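Local coordinates for dTDP-4-dehydrorhamnose reductase (Yersinia enterocolitica, PDB 5U9C), which probably catalyses the NADPH-dependent reduction of dTDP-6-deoxy-L-lyxo-4-hexulose to dTDP-L-rhamnose in the dTDP-L-rhamnose biosynthesis pathway, at residues S43-I48 with A79-H84; K184-R189 with S248-S253; A196-N201 with F217-T222. All blocks are in the same frame, centred on the assembly; numbering follows the deposited sequence. Where two conformers were deposited one is given.

Contact 1 of 3, residues S43-I48 with A79-H84; sequences SVPEAI and AGIYNH
Ile81 and Tyr82, neighbours on helix 76-97, meet Ser43 and Pro45 of the loop that runs from strand 31-34 to helix 48-55. This is the outer flank of a Rossmann-type domain, where a strand-to-helix connection packs against another helix of the same layer. Ile81 comes first along the helix. Its CG2 methyl does the touching: with CG2 anti to the backbone N and CG1 beside it (chi1 -64°), the methyl faces the proline ring and lies 4.1 Å from Pro45 CD. Pro45 CG is almost as near, and Ser43 CA sits 4.2 Å from the same Ile81 CG2, so one methyl group serves two residues of the loop. Ile81 also packs on Ile269 of the second subunit, which places this patch beside a subunit interface. Tyr82 follows. Its CG stands beside its own backbone N (chi1 -79°), and this carries the far end of the side chain to Ser43, whose backbone N stands over one face of the ring, displaced toward the rim. Ser43 OG is hydrogen-bonded to Asn41 OD1 and lies too far from the phenol for a bond. What meets the phenol instead is the serine methylene: Ser43 CB lies 3.6 Å from Tyr82 OH and 3.7 Å from Tyr82 CE1.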
ATOM      1  N   SER D  43      17.060  27.905 -16.103  1.00 32.34           N
ATOM      2  CA  SER D  43      16.909  27.172 -17.364  1.00 34.25           C
ATOM      3  C   SER D  43      18.219  27.052 -18.135  1.00 34.46           C
ATOM      4  O   SER D  43      18.222  26.474 -19.195  1.00 34.29           O
ATOM      5  CB  SER D  43      15.865  27.829 -18.270  1.00 36.28           C
ATOM      6  OG  SER D  43      16.290  29.123 -18.604  1.00 38.34           O
ATOM      7  N   VAL D  44      19.301  27.646 -17.624  1.00 35.22           N
ATOM      8  CA  VAL D  44      20.626  27.541 -18.236  1.00 36.64           C
ATOM      9  C   VAL D  44      21.580  27.065 -17.119  1.00 35.96           C
ATOM     10  O   VAL D  44      22.489  27.791 -16.708  1.00 35.07           O
ATOM     11  CB  VAL D  44      21.098  28.884 -18.851  1.00 39.24           C
ATOM     12  CG1 VAL D  44      22.400  28.702 -19.622  1.00 40.40           C
ATOM     13  CG2 VAL D  44      20.041  29.446 -19.800  1.00 41.22           C
ATOM     14  N   PRO D  45      21.364  25.836 -16.612  1.00 34.38           N
ATOM     15  CA  PRO D  45      22.227  25.324 -15.551  1.00 33.69           C
ATOM     16  C   PRO D  45      23.701  25.223 -15.945  1.00 34.15           C
ATOM     17  O   PRO D  45      24.564  25.327 -15.086  1.00 34.21           O
ATOM     18  CB  PRO D  45      21.640  23.930 -15.258  1.00 33.84           C
ATOM     19  CG  PRO D  45      20.894  23.560 -16.480  1.00 34.53           C
ATOM     20  CD  PRO D  45      20.359  24.843 -17.022  1.00 34.96           C
ATOM     21  N   GLU D  46      23.980  25.074 -17.234  1.00 36.18           N
ATOM     22  CA  GLU D  46      25.365  24.940 -17.696  1.00 38.86           C
ATOM     23  C   GLU D  46      26.266  26.168 -17.512  1.00 39.58           C
ATOM     24  O   GLU D  46      27.484  26.055 -17.652  1.00 41.45           O
ATOM     25  CB  GLU D  46      25.416  24.513 -19.165  1.00 42.32           C
ATOM     26  CG  GLU D  46      24.795  25.500 -20.165  1.00 45.94           C
ATOM     27  CD  GLU D  46      23.290  25.326 -20.390  1.00 47.54           C
ATOM     28  OE1 GLU D  46      22.859  25.618 -21.526  1.00 50.71           O
ATOM     29  OE2 GLU D  46      22.550  24.871 -19.475  1.00 44.69           O
ATOM     30  N   ALA D  47      25.681  27.334 -17.223  1.00 38.31           N
ATOM     31  CA  ALA D  47      26.452  28.561 -17.023  1.00 36.89           C
ATOM     32  C   ALA D  47      26.591  28.903 -15.545  1.00 34.94           C
ATOM     33  O   ALA D  47      27.312  29.833 -15.184  1.00 35.37           O
ATOM     34  CB  ALA D  47      25.796  29.725 -17.764  1.00 38.05           C
ATOM     35  N   ILE D  48      25.934  28.143 -14.688  1.00 31.88           N
ATOM     36  CA  ILE D  48      25.953  28.445 -13.265  1.00 30.60           C
ATOM     37  C   ILE D  48      27.310  28.268 -12.563  1.00 29.98           C
ATOM     38  O   ILE D  48      27.730  29.158 -11.831  1.00 29.47           O
ATOM     39  CB  ILE D  48      24.857  27.651 -12.540  1.00 29.91           C
ATOM     40  CG1 ILE D  48      23.488  28.142 -13.034  1.00 31.30           C
ATOM     41  CG2 ILE D  48      24.971  27.794 -11.026  1.00 28.30           C
ATOM     42  CD1 ILE D  48      22.310  27.402 -12.433  1.00 31.02           C
ATOM     43  N   ALA D  79      10.602  20.932 -14.127  1.00 25.76           N
ATOM     44  CA  ALA D  79      10.849  20.690 -12.703  1.00 25.28           C
ATOM     45  C   ALA D  79      12.277  20.170 -12.463  1.00 26.02           C
ATOM     46  O   ALA D  79      12.984  20.603 -11.532  1.00 24.89           O
ATOM     47  CB  ALA D  79       9.839  19.678 -12.167  1.00 25.96           C
ATOM     48  N   GLY D  80      12.693  19.218 -13.296  1.00 25.66           N
ATOM     49  CA  GLY D  80      14.010  18.620 -13.181  1.00 25.34           C
ATOM     50  C   GLY D  80      15.132  19.606 -13.445  1.00 25.99           C
ATOM     51  O   GLY D  80      16.051  19.745 -12.652  1.00 25.97           O
ATOM     52  N   ILE D  81      15.045  20.301 -14.568  1.00 26.98           N
ATOM     53  CA  ILE D  81      16.061  21.277 -14.919  1.00 27.79           C
ATOM     54  C   ILE D  81      16.196  22.396 -13.897  1.00 28.36           C
ATOM     55  O   ILE D  81      17.308  22.708 -13.454  1.00 27.02           O
ATOM     56  CB  ILE D  81      15.761  21.896 -16.285  1.00 29.40           C
ATOM     57  CG1 ILE D  81      15.846  20.805 -17.373  1.00 29.97           C
ATOM     58  CG2 ILE D  81      16.747  23.035 -16.573  1.00 31.77           C
ATOM     59  CD1 ILE D  81      15.313  21.211 -18.725  1.00 31.13           C
ATOM     60  N   TYR D  82      15.064  22.967 -13.498  1.00 27.33           N
ATOM     61  CA  TYR D  82      15.064  24.115 -12.592  1.00 27.11           C
ATOM     62  C   TYR D  82      15.368  23.804 -11.144  1.00 25.89           C
ATOM     63  O   TYR D  82      16.044  24.594 -10.478  1.00 26.24           O
ATOM     64  CB  TYR D  82      13.706  24.812 -12.617  1.00 27.50           C
ATOM     65  CG  TYR D  82      13.440  25.731 -13.790  1.00 30.09           C
ATOM     66  CD1 TYR D  82      13.625  25.314 -15.102  1.00 31.70           C
ATOM     67  CD2 TYR D  82      12.903  27.004 -13.576  1.00 32.59           C
ATOM     68  CE1 TYR D  82      13.332  26.156 -16.184  1.00 33.17           C
ATOM     69  CE2 TYR D  82      12.612  27.854 -14.644  1.00 34.91           C
ATOM     70  CZ  TYR D  82      12.826  27.425 -15.942  1.00 35.17           C
ATOM     71  OH  TYR D  82      12.535  28.274 -16.993  1.00 38.59           O
ATOM     72  N   ASN D  83      14.837  22.696 -10.646  1.00 23.17           N
ATOM     73  CA  ASN D  83      14.972  22.356  -9.223  1.00 24.67           C
ATOM     74  C   ASN D  83      16.057  21.357  -8.932  1.00 25.87           C
ATOM     75  O   ASN D  83      16.628  21.359  -7.826  1.00 26.68           O
ATOM     76  CB  ASN D  83      13.617  21.870  -8.669  1.00 25.20           C
ATOM     77  CG  ASN D  83      12.526  22.931  -8.795  1.00 26.84           C
ATOM     78  OD1 ASN D  83      12.825  24.116  -8.973  1.00 30.58           O
ATOM     79  ND2 ASN D  83      11.254  22.513  -8.722  1.00 25.82           N
ATOM     80  N   HIS D  84      16.339  20.481  -9.897  1.00 26.48           N
ATOM     81  CA  HIS D  84      17.397  19.499  -9.694  1.00 27.86           C
ATOM     82  C   HIS D  84      18.702  19.859 -10.385  1.00 26.50           C
ATOM     83  O   HIS D  84      19.695  20.088  -9.715  1.00 27.37           O
ATOM     84  CB  HIS D  84      16.955  18.101 -10.087  1.00 30.69           C
ATOM     85  CG  HIS D  84      18.059  17.095 -10.041  1.00 33.00           C
ATOM     86  ND1 HIS D  84      18.157  16.064 -10.944  1.00 35.66           N
ATOM     87  CD2 HIS D  84      19.173  17.031  -9.272  1.00 36.31           C
ATOM     88  CE1 HIS D  84      19.238  15.352 -10.677  1.00 37.08           C
ATOM     89  NE2 HIS D  84      19.880  15.927  -9.675  1.00 37.25           N
TER

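Contact 2 of 3, residues K184-R189 with S248-S253; sequences KAVSDR and SVFPLS
Phe250 pushes the edge of its ring against Val186 and Lys184, two residues on strand 182-186 whose side chains meet the same edge of the ring at two places, CD2 and CZ. Val186 CG2 lies in the ring plane, 3.8 Å from Phe250 CD2, and the two side chains run past each other in opposite directions. Beside it Lys184 brings only its first methylene, with CB 4.1 Å from Phe250 CZ. The rest of the lysine is fully extended and carries its ammonium group well beyond the phenyl ring. The valine puts CG1 anti to the backbone N (chi1 176°), which leaves CG2 beside that nitrogen and facing the phenylalanine. With CG beside its own N (chi1 -62°), Phe250 directs its ring at strand 182-186.

Past the strand end the contact becomes polar and looser. A water accepts from Ser248 N at 3.0 Å and gives a weak, long bond of 3.4 Å to Asp188 OD2, an oxygen already hydrogen-bonded to His246 ND1. Arg189 curls back on the same aspartate: its NH1 gives a bond of 2.7 Å to Asp188 O, near the guanidinium plane but rising 45° out of the carbonyl plane. The carboxylate adds charge attraction alone, since Asp188 OD1 lies well outside the guanidinium plane. On the loop side, Ser248 O is hydrogen-bonded to Ser253 OG of the third subunit, and the reciprocal bond is also made.

Strand 182-186 pairs in parallel with 241-245, and the loop leaving 241-245 carries Phe250, which packs on 182-186 and on Val245 of its own preceding strand. Val186 lies about 7 Å, side chain to side chain, from Phe168, which binds (R)-malate in a crystal structure of this protein though not in this chain, so the small sheet lies near that site.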
ATOM      1  N   LYS D 184     -15.154  29.629  -1.283  1.00 29.37           N
ATOM      2  CA  LYS D 184     -14.925  28.188  -1.182  1.00 31.39           C
ATOM      3  C   LYS D 184     -13.464  27.937  -0.866  1.00 30.01           C
ATOM      4  O   LYS D 184     -12.589  28.602  -1.423  1.00 30.25           O
ATOM      5  CB  LYS D 184     -15.279  27.497  -2.495  1.00 33.66           C
ATOM      6  CG  LYS D 184     -16.749  27.582  -2.840  1.00 37.26           C
ATOM      7  CD  LYS D 184     -17.018  26.952  -4.190  1.00 42.11           C
ATOM      8  CE  LYS D 184     -18.467  27.156  -4.589  1.00 46.47           C
ATOM      9  NZ  LYS D 184     -18.740  26.500  -5.893  1.00 51.37           N
ATOM     10  N   ALA D 185     -13.203  26.988   0.032  1.00 27.34           N
ATOM     11  CA  ALA D 185     -11.851  26.627   0.413  1.00 25.87           C
ATOM     12  C   ALA D 185     -11.796  25.113   0.684  1.00 25.79           C
ATOM     13  O   ALA D 185     -12.685  24.552   1.324  1.00 25.27           O
ATOM     14  CB  ALA D 185     -11.410  27.404   1.654  1.00 26.61           C
ATOM     15  N   VAL D 186     -10.746  24.481   0.187  1.00 24.28           N
ATOM     16  CA  VAL D 186     -10.569  23.047   0.303  1.00 24.53           C
ATOM     17  C   VAL D 186     -10.395  22.620   1.767  1.00 24.67           C
ATOM     18  O   VAL D 186      -9.535  23.140   2.475  1.00 24.27           O
ATOM     19  CB  VAL D 186      -9.389  22.581  -0.574  1.00 24.31           C
ATOM     20  CG1 VAL D 186      -9.122  21.100  -0.404  1.00 24.97           C
ATOM     21  CG2 VAL D 186      -9.674  22.901  -2.039  1.00 24.55           C
ATOM     22  N   SER D 187     -11.232  21.682   2.207  1.00 24.75           N
ATOM     23  CA  SER D 187     -11.201  21.189   3.576  1.00 27.32           C
ATOM     24  C   SER D 187     -10.510  19.832   3.781  1.00 28.72           C
ATOM     25  O   SER D 187     -10.229  19.459   4.920  1.00 28.87           O
ATOM     26  CB  SER D 187     -12.628  21.068   4.104  1.00 28.65           C
ATOM     27  OG  SER D 187     -13.354  20.102   3.371  1.00 31.83           O
ATOM     28  N   ASP D 188     -10.216  19.120   2.698  1.00 30.42           N
ATOM     29  CA  ASP D 188      -9.698  17.745   2.805  1.00 32.50           C
ATOM     30  C   ASP D 188      -8.239  17.509   2.385  1.00 32.34           C
ATOM     31  O   ASP D 188      -7.885  16.396   2.012  1.00 34.24           O
ATOM     32  CB  ASP D 188     -10.656  16.777   2.078  1.00 35.34           C
ATOM     33  CG  ASP D 188     -10.730  17.020   0.570  1.00 35.18           C
ATOM     34  OD1 ASP D 188      -9.961  17.851   0.042  1.00 34.35           O
ATOM     35  OD2 ASP D 188     -11.544  16.334  -0.099  1.00 38.42           O
ATOM     36  N   ARG D 189      -7.430  18.563   2.439  1.00 30.22           N
ATOM     37  CA  ARG D 189      -5.980  18.499   2.207  1.00 32.26           C
ATOM     38  C   ARG D 189      -5.379  19.372   3.327  1.00 29.50           C
ATOM     39  O   ARG D 189      -5.774  20.523   3.497  1.00 29.86           O
ATOM     40  CB  ARG D 189      -5.570  19.008   0.826  1.00 33.58           C
ATOM     41  CG  ARG D 189      -6.127  18.194  -0.340  1.00 38.35           C
ATOM     42  CD  ARG D 189      -5.539  16.782  -0.420  1.00 41.25           C
ATOM     43  NE  ARG D 189      -6.057  15.973  -1.535  1.00 43.76           N
ATOM     44  CZ  ARG D 189      -7.134  15.181  -1.493  1.00 46.95           C
ATOM     45  NH1 ARG D 189      -7.896  15.073  -0.395  1.00 46.52           N
ATOM     46  NH2 ARG D 189      -7.477  14.502  -2.585  1.00 50.10           N
ATOM     47  N   SER D 248     -11.975  17.641  -5.124  1.00 26.83           N
ATOM     48  CA  SER D 248     -12.546  17.343  -6.426  1.00 27.24           C
ATOM     49  C   SER D 248     -13.202  18.539  -7.129  1.00 26.70           C
ATOM     50  O   SER D 248     -13.311  18.541  -8.347  1.00 25.93           O
ATOM     51  CB  SER D 248     -13.630  16.272  -6.296  1.00 28.26           C
ATOM     52  OG  SER D 248     -14.654  16.716  -5.434  1.00 29.51           O
ATOM     53  N   VAL D 249     -13.674  19.538  -6.381  0.50 26.06           N
ATOM     54  CA  VAL D 249     -14.330  20.673  -7.059  0.50 26.89           C
ATOM     55  C   VAL D 249     -13.308  21.571  -7.778  0.50 27.63           C
ATOM     56  O   VAL D 249     -13.678  22.287  -8.698  0.50 27.40           O
ATOM     57  CB  VAL D 249     -15.282  21.491  -6.148  0.50 27.22           C
ATOM     58  CG1 VAL D 249     -16.326  20.571  -5.533  0.50 27.27           C
ATOM     59  CG2 VAL D 249     -14.525  22.261  -5.083  0.50 26.65           C
ATOM     60  N   PHE D 250     -12.030  21.500  -7.384  1.00 27.28           N
ATOM     61  CA  PHE D 250     -10.965  22.255  -8.075  1.00 29.28           C
ATOM     62  C   PHE D 250      -9.952  21.278  -8.658  1.00 29.15           C
ATOM     63  O   PHE D 250      -8.937  21.015  -8.051  1.00 30.21           O
ATOM     64  CB  PHE D 250     -10.256  23.210  -7.104  1.00 30.50           C
ATOM     65  CG  PHE D 250     -11.159  24.252  -6.527  1.00 31.90           C
ATOM     66  CD1 PHE D 250     -11.775  25.173  -7.353  1.00 34.72           C
ATOM     67  CD2 PHE D 250     -11.362  24.339  -5.159  1.00 34.68           C
ATOM     68  CE1 PHE D 250     -12.614  26.158  -6.832  1.00 37.14           C
ATOM     69  CE2 PHE D 250     -12.178  25.328  -4.625  1.00 37.02           C
ATOM     70  CZ  PHE D 250     -12.811  26.235  -5.465  1.00 37.21           C
ATOM     71  N   PRO D 251     -10.235  20.715  -9.833  1.00 29.34           N
ATOM     72  CA  PRO D 251      -9.263  19.764 -10.397  1.00 30.59           C
ATOM     73  C   PRO D 251      -7.889  20.398 -10.657  1.00 29.71           C
ATOM     74  O   PRO D 251      -7.812  21.513 -11.151  1.00 28.13           O
ATOM     75  CB  PRO D 251      -9.897  19.328 -11.711  1.00 30.82           C
ATOM     76  CG  PRO D 251     -11.100  20.147 -11.913  1.00 31.51           C
ATOM     77  CD  PRO D 251     -11.414  20.916 -10.684  1.00 31.81           C
ATOM     78  N   LEU D 252      -6.834  19.669 -10.335  1.00 30.38           N
ATOM     79  CA  LEU D 252      -5.464  20.132 -10.499  1.00 31.84           C
ATOM     80  C   LEU D 252      -4.646  19.008 -11.114  1.00 30.43           C
ATOM     81  O   LEU D 252      -5.000  17.855 -10.959  1.00 31.03           O
ATOM     82  CB  LEU D 252      -4.885  20.492  -9.139  1.00 35.30           C
ATOM     83  CG  LEU D 252      -5.599  21.590  -8.335  1.00 39.12           C
ATOM     84  CD1 LEU D 252      -5.173  21.545  -6.867  1.00 42.37           C
ATOM     85  CD2 LEU D 252      -5.385  22.965  -8.943  1.00 40.86           C
ATOM     86  N   SER D 253      -3.575  19.337 -11.832  1.00 30.51           N
ATOM     87  CA  SER D 253      -2.739  18.304 -12.470  1.00 31.01           C
ATOM     88  C   SER D 253      -1.978  17.439 -11.462  1.00 30.00           C
ATOM     89  O   SER D 253      -1.923  16.230 -11.594  1.00 30.81           O
ATOM     90  CB  SER D 253      -1.715  18.949 -13.395  1.00 31.89           C
ATOM     91  OG  SER D 253      -2.329  19.576 -14.483  1.00 35.62           O
TER
HETATM   92  O   HOH W   1     -12.135  15.275  -3.233  1.00 45.13           O

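Contact 3 of 3, residues A196-N201 with F217-T222; sequences AMQLCN and FASSGT
Leu199 lays its CD1 methyl over one face of the Phe217 ring, 4.2 Å from the centroid and 25° off the ring normal, a CH-pi contact displaced toward the rim. The methyl hangs above the Phe217 CG and CD1 side of the ring, and the two side chains cross at a slant. The far part of the ring reaches the helix backbone: Phe217 CE1 comes within 3.6 Å of Leu199 N, while Gln198 O approaches Phe217 CZ obliquely at 3.7 Å. Gln198 CB also touches this end of the ring, 4.0 Å from Phe217 CZ. The phenylalanine gets there by holding CG anti to its backbone N (chi1 -169°), which sends the ring across to the helix.

Strand 213-217 is the outermost of the parallel Rossmann sheet in this chain, and it lies next to 149-154, parallel to it. Helix 196-209 precedes it in the chain, separated by a short turn, and lies against the sheet, with Leu199 and Phe217 both resting on Ile152. Phe202, one turn beyond Leu199 on the helix, meets the Phe217 ring as well, their planes at about 40°.

Beyond the aromatic ring the chemistry turns polar. The Gln198 chain runs out straight, with its CG beside the backbone N, yet its OE1 stops 4.2 Å from Ser219 OG, and a water fills the step. It donates to both, 2.9 Å to Gln198 OE1 and 2.9 Å to Ser219 OG. Asp282 completes the group: its OD2 is hydrogen-bonded to Ser219 OG, and its OD1 takes a weak bond from Gln198 NE2.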
ATOM      1  N   ALA D 196       6.838  33.883   5.975  1.00 28.72           N
ATOM      2  CA  ALA D 196       8.069  34.290   5.292  1.00 30.12           C
ATOM      3  C   ALA D 196       8.889  35.272   6.152  1.00 32.61           C
ATOM      4  O   ALA D 196      10.113  35.175   6.176  1.00 31.88           O
ATOM      5  CB  ALA D 196       7.783  34.886   3.913  1.00 30.07           C
HETATM    6  N   MSE D 197       8.226  36.190   6.863  0.60 33.84           N
HETATM    7  CA  MSE D 197       8.961  37.168   7.702  0.60 36.58           C
HETATM    8  C   MSE D 197       9.666  36.489   8.862  0.60 34.29           C
HETATM    9  O   MSE D 197      10.791  36.868   9.201  0.60 33.97           O
HETATM   10  CB  MSE D 197       8.068  38.335   8.149  0.60 40.49           C
HETATM   11  CG  MSE D 197       8.818  39.396   8.983  0.60 47.37           C
HETATM   12 SE   MSE D 197      10.363  40.245   8.053  0.60 57.60          SE
HETATM   13  CE  MSE D 197      11.248  41.037   9.632  0.60 58.54           C
ATOM     14  N   GLN D 198       9.043  35.485   9.473  1.00 32.65           N
ATOM     15  CA  GLN D 198       9.701  34.750  10.575  1.00 33.82           C
ATOM     16  C   GLN D 198      10.856  33.919  10.020  1.00 31.63           C
ATOM     17  O   GLN D 198      11.938  33.869  10.619  1.00 31.29           O
ATOM     18  CB  GLN D 198       8.735  33.830  11.331  1.00 34.84           C
ATOM     19  CG  GLN D 198       7.654  34.528  12.144  1.00 38.27           C
ATOM     20  CD  GLN D 198       6.728  33.558  12.899  1.00 39.75           C
ATOM     21  OE1 GLN D 198       6.409  32.448  12.420  1.00 35.66           O
ATOM     22  NE2 GLN D 198       6.285  33.986  14.100  1.00 40.29           N
ATOM     23  N   LEU D 199      10.632  33.303   8.857  1.00 27.73           N
ATOM     24  CA  LEU D 199      11.673  32.491   8.210  1.00 28.26           C
ATOM     25  C   LEU D 199      12.876  33.390   7.864  1.00 28.99           C
ATOM     26  O   LEU D 199      14.036  32.993   8.035  1.00 27.96           O
ATOM     27  CB  LEU D 199      11.126  31.771   6.975  1.00 28.15           C
ATOM     28  CG  LEU D 199      12.122  30.967   6.140  1.00 29.22           C
ATOM     29  CD1 LEU D 199      12.892  29.987   7.020  1.00 29.75           C
ATOM     30  CD2 LEU D 199      11.406  30.243   5.014  1.00 29.74           C
ATOM     31  N   CYS D 200      12.587  34.605   7.409  1.00 29.11           N
ATOM     32  CA  CYS D 200      13.643  35.581   7.100  1.00 30.37           C
ATOM     33  C   CYS D 200      14.506  35.844   8.351  1.00 30.58           C
ATOM     34  O   CYS D 200      15.715  35.748   8.315  1.00 29.83           O
ATOM     35  CB  CYS D 200      13.023  36.896   6.611  1.00 30.24           C
ATOM     36  SG  CYS D 200      14.211  38.230   6.351  1.00 32.16           S
ATOM     37  N   ASN D 201      13.855  36.162   9.461  1.00 31.16           N
ATOM     38  CA  ASN D 201      14.566  36.422  10.706  1.00 32.52           C
ATOM     39  C   ASN D 201      15.427  35.219  11.117  1.00 30.69           C
ATOM     40  O   ASN D 201      16.556  35.403  11.594  1.00 31.41           O
ATOM     41  CB  ASN D 201      13.584  36.794  11.819  1.00 34.09           C
ATOM     42  CG  ASN D 201      12.868  38.127  11.555  1.00 37.95           C
ATOM     43  OD1 ASN D 201      13.404  39.013  10.880  1.00 40.48           O
ATOM     44  ND2 ASN D 201      11.668  38.276  12.104  1.00 36.78           N
ATOM     45  N   PHE D 217      10.809  24.373   9.171  1.00 24.72           N
ATOM     46  CA  PHE D 217      10.465  25.670   9.739  1.00 25.93           C
ATOM     47  C   PHE D 217       9.012  26.002   9.391  1.00 26.00           C
ATOM     48  O   PHE D 217       8.685  26.365   8.242  1.00 24.76           O
ATOM     49  CB  PHE D 217      11.437  26.776   9.273  1.00 25.48           C
ATOM     50  CG  PHE D 217      11.277  28.077  10.042  1.00 26.62           C
ATOM     51  CD1 PHE D 217      10.265  28.965   9.714  1.00 27.47           C
ATOM     52  CD2 PHE D 217      12.106  28.391  11.104  1.00 27.93           C
ATOM     53  CE1 PHE D 217      10.089  30.137  10.414  1.00 28.03           C
ATOM     54  CE2 PHE D 217      11.936  29.576  11.807  1.00 29.20           C
ATOM     55  CZ  PHE D 217      10.927  30.449  11.458  1.00 29.18           C
ATOM     56  N   ALA D 218       8.140  25.858  10.389  1.00 25.14           N
ATOM     57  CA  ALA D 218       6.709  26.113  10.208  1.00 24.83           C
ATOM     58  C   ALA D 218       5.994  26.364  11.523  1.00 25.34           C
ATOM     59  O   ALA D 218       6.420  25.869  12.583  1.00 23.99           O
ATOM     60  CB  ALA D 218       6.058  24.922   9.511  1.00 24.77           C
ATOM     61  N   SER D 219       4.893  27.109  11.444  1.00 24.01           N
ATOM     62  CA  SER D 219       4.061  27.356  12.606  1.00 26.08           C
ATOM     63  C   SER D 219       3.460  26.022  13.067  1.00 26.44           C
ATOM     64  O   SER D 219       3.267  25.098  12.264  1.00 24.36           O
ATOM     65  CB  SER D 219       2.943  28.347  12.271  1.00 26.76           C
ATOM     66  OG  SER D 219       3.457  29.582  11.817  1.00 26.88           O
ATOM     67  N   SER D 220       3.164  25.942  14.356  0.70 27.69           N
ATOM     68  CA  SER D 220       2.589  24.741  14.943  0.70 29.41           C
ATOM     69  C   SER D 220       1.124  24.591  14.519  0.70 29.60           C
ATOM     70  O   SER D 220       0.339  25.533  14.646  0.70 28.54           O
ATOM     71  CB  SER D 220       2.698  24.816  16.472  0.70 31.35           C
ATOM     72  OG  SER D 220       2.097  23.700  17.090  0.70 34.48           O
ATOM     73  N   GLY D 221       0.765  23.415  14.011  1.00 28.20           N
ATOM     74  CA  GLY D 221      -0.612  23.154  13.596  1.00 29.11           C
ATOM     75  C   GLY D 221      -0.675  22.532  12.218  1.00 28.74           C
ATOM     76  O   GLY D 221       0.072  22.924  11.316  1.00 30.16           O
ATOM     77  N   THR D 222      -1.540  21.530  12.089  1.00 28.34           N
ATOM     78  CA  THR D 222      -1.798  20.840  10.820  1.00 28.64           C
ATOM     79  C   THR D 222      -3.223  21.208  10.504  1.00 26.92           C
ATOM     80  O   THR D 222      -4.143  20.718  11.143  1.00 27.10           O
ATOM     81  CB  THR D 222      -1.616  19.327  10.970  1.00 29.08           C
ATOM     82  OG1 THR D 222      -0.291  19.092  11.421  1.00 30.31           O
ATOM     83  CG2 THR D 222      -1.798  18.623   9.653  1.00 29.75           C
TER
HETATM   84  O   HOH W   2       5.916  30.376  10.511  1.00 28.19           O

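Contact 3 belongs to the interior, with three of its four touching residues buried, whereas contacts 1 and 2 lie near the surface and both have another subunit within reach. No helix or strand is shared among the three. Contacts 1 and 3 belong to the Rossmann part, on opposite sides of the chain's centre; contact 2 joins the separate two-stranded sheet to the loop that leaves it. Each brings an aromatic ring against its partner differently: a backbone nitrogen over a tyrosine face in contact 1, aliphatic groups at a phenylalanine edge in contact 2, a leucine methyl over a phenylalanine face in contact 3. Waters bridge contacts 2 and 3, with one weak leg in contact 2. Contact 3 is nested within the loop that contact 2 closes.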